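Thiosulfate sulfurtransferase RDL2, mitochondrial (Saccharomyces cerevisiae, PDB 6K6R) catalyses the transfer of sulfane sulfur from thiosulfate to cyanide, giving thiocyanate and sulfite, as a single-domain mitochondrial rhodanese. Local coordinates at residues 54-59 / 72-77. Residues are numbered along the deposited sequence; the frame is centred on the assembly and turned at random.
Sequences VREPKE and PVNSAP
The carboxylate of Glu56 reaches across to the helical turn at 73-75 and meets Ser75 with both oxygens, joining the segments of the rhodanese fold that follow the neighbouring parallel strands 49-53 and 69-70. Its OE2 accepts a weak, bent hydrogen bond from the backbone N of Ser75 at 3.0 Å (133° at the hydrogen). OE1 faces the Ser75 hydroxyl, but the modelled separation from OG is implausibly short, and that bond's exact geometry is doubtful. On the way over, the Glu56 side chain crosses Pro72 at about a right angle, with OE2 3.4 Å from Pro72 CB. With CG of Glu56 anti to the carbonyl carbon, a bend at chi2 (-53°) brings the carboxylate to the turn.

Nearer the strands, Val73 N donates to Val54 O at 3.3 Å, a long but fairly straight bond (162°) that comes in tilted from the carbonyl plane. The same oxygen receives a CH contact from Pro72 CA. Beside this bond Val73 CG1 packs on Val54 CB at 3.9 Å, and both valines also touch helix 111-121, through Arg111 and Ala115 respectively. A water bridges the two polar clusters, donating to Val54 O and to Glu56 OE2 while accepting from Asn74 N.

Glu56 holds the N-cap position of helix 57-60. Its backbone N donates to Glu59 OE1 from above the plane of the Glu59 carboxylate, and that oxygen also forms a salt bridge with Arg111. Arg55 turns the other way, to Asp53. Lys58 folds back through a bend at chi2, bringing NZ 2.9 Å from Glu56 OE1 in a salt bridge that uses the anti lone pair of that oxygen.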
loop_
_atom_site.group_PDB
_atom_site.type_symbol
_atom_site.label_atom_id
_atom_site.label_comp_id
_atom_site.label_asym_id
_atom_site.label_seq_id
_atom_site.Cartn_x
_atom_site.Cartn_y
_atom_site.Cartn_z
ATOM N N VAL A 54 3.508 1.401 -3.368
ATOM C CA VAL A 54 4.781 2.010 -3.001
ATOM C C VAL A 54 5.634 2.357 -4.211
ATOM O O VAL A 54 6.774 2.812 -4.044
ATOM C CB VAL A 54 5.565 1.101 -2.035
ATOM C CG1 VAL A 54 4.714 0.781 -0.820
ATOM C CG2 VAL A 54 6.000 -0.173 -2.738
ATOM N N ARG A 55 5.120 2.161 -5.422
ATOM C CA ARG A 55 5.852 2.558 -6.612
ATOM C C ARG A 55 5.968 4.079 -6.683
ATOM O O ARG A 55 5.303 4.821 -5.953
ATOM C CB ARG A 55 5.167 2.033 -7.873
ATOM C CG ARG A 55 5.228 0.529 -8.055
ATOM C CD ARG A 55 4.322 0.105 -9.194
ATOM N NE ARG A 55 3.011 0.738 -9.089
ATOM C CZ ARG A 55 2.160 0.867 -10.101
ATOM N NH1 ARG A 55 2.481 0.409 -11.303
ATOM N NH2 ARG A 55 0.988 1.458 -9.911
ATOM N N GLU A 56 6.833 4.541 -7.580
ATOM C CA GLU A 56 6.949 5.965 -7.822
ATOM C C GLU A 56 5.737 6.458 -8.610
ATOM O O GLU A 56 5.177 5.718 -9.425
ATOM C CB GLU A 56 8.234 6.273 -8.586
ATOM C CG GLU A 56 9.490 6.148 -7.744
ATOM C CD GLU A 56 9.413 6.960 -6.466
ATOM O OE1 GLU A 56 9.000 8.136 -6.534
ATOM O OE2 GLU A 56 9.763 6.426 -5.393
ATOM N N PRO A 57 5.303 7.699 -8.376
ATOM C CA PRO A 57 4.166 8.233 -9.146
ATOM C C PRO A 57 4.371 8.141 -10.645
ATOM O O PRO A 57 3.393 8.082 -11.402
ATOM C CB PRO A 57 4.079 9.692 -8.677
ATOM C CG PRO A 57 4.739 9.707 -7.346
ATOM C CD PRO A 57 5.824 8.675 -7.405
ATOM N N LYS A 58 5.629 8.119 -11.094
ATOM C CA LYS A 58 5.912 7.940 -12.512
ATOM C C LYS A 58 5.394 6.594 -13.013
ATOM O O LYS A 58 4.869 6.502 -14.129
ATOM C CB LYS A 58 7.418 8.091 -12.780
ATOM C CG LYS A 58 8.102 9.335 -12.155
ATOM C CD LYS A 58 8.473 9.158 -10.678
ATOM C CE LYS A 58 8.479 10.488 -9.932
ATOM N NZ LYS A 58 8.609 10.305 -8.456
ATOM N N GLU A 59 5.511 5.546 -12.195
ATOM C CA GLU A 59 4.999 4.236 -12.587
ATOM C C GLU A 59 3.488 4.131 -12.418
ATOM O O GLU A 59 2.835 3.389 -13.161
ATOM C CB GLU A 59 5.685 3.134 -11.777
ATOM C CG GLU A 59 7.200 3.208 -11.792
ATOM C CD GLU A 59 7.832 2.332 -10.732
ATOM O OE1 GLU A 59 8.356 2.881 -9.739
ATOM O OE2 GLU A 59 7.804 1.093 -10.892
ATOM N N PRO A 72 5.214 6.512 -2.138
ATOM C CA PRO A 72 6.439 5.982 -2.753
ATOM C C PRO A 72 7.544 5.810 -1.720
ATOM O O PRO A 72 7.895 6.747 -1.000
ATOM C CB PRO A 72 6.798 7.038 -3.803
ATOM C CG PRO A 72 6.181 8.298 -3.301
ATOM C CD PRO A 72 4.959 7.915 -2.510
ATOM N N VAL A 73 8.093 4.596 -1.655
ATOM C CA VAL A 73 9.086 4.280 -0.634
ATOM C C VAL A 73 10.453 4.846 -1.007
ATOM O O VAL A 73 11.190 5.333 -0.143
ATOM C CB VAL A 73 9.133 2.757 -0.398
ATOM C CG1 VAL A 73 9.302 2.010 -1.714
ATOM C CG2 VAL A 73 10.239 2.395 0.581
ATOM N N ASN A 74 10.811 4.805 -2.293
ATOM C CA ASN A 74 12.094 5.354 -2.722
ATOM C C ASN A 74 12.137 6.865 -2.531
ATOM O O ASN A 74 13.117 7.408 -2.007
ATOM C CB ASN A 74 12.363 4.993 -4.183
ATOM C CG ASN A 74 12.826 3.561 -4.357
ATOM O OD1 ASN A 74 13.255 2.913 -3.403
ATOM N ND2 ASN A 74 12.740 3.059 -5.583
ATOM N N SER A 75 11.080 7.564 -2.948
ATOM C CA SER A 75 11.068 9.020 -2.848
ATOM C C SER A 75 10.919 9.476 -1.402
ATOM O O SER A 75 11.700 10.302 -0.918
ATOM C CB SER A 75 9.948 9.599 -3.714
ATOM O OG SER A 75 10.257 9.483 -5.091
ATOM N N ALA A 76 9.918 8.952 -0.695
ATOM C CA ALA A 76 9.593 9.387 0.665
ATOM C C ALA A 76 9.498 8.179 1.587
ATOM O O ALA A 76 8.396 7.719 1.917
ATOM C CB ALA A 76 8.294 10.193 0.686
ATOM N N PRO A 77 10.638 7.641 2.030
ATOM C CA PRO A 77 10.597 6.513 2.976
ATOM C C PRO A 77 10.110 6.901 4.362
ATOM O O PRO A 77 9.581 6.040 5.073
ATOM C CB PRO A 77 12.051 6.026 3.010
ATOM C CG PRO A 77 12.855 7.216 2.609
ATOM C CD PRO A 77 12.014 7.990 1.638
HETATM O O HOH W 1 9.534 3.536 -4.892
#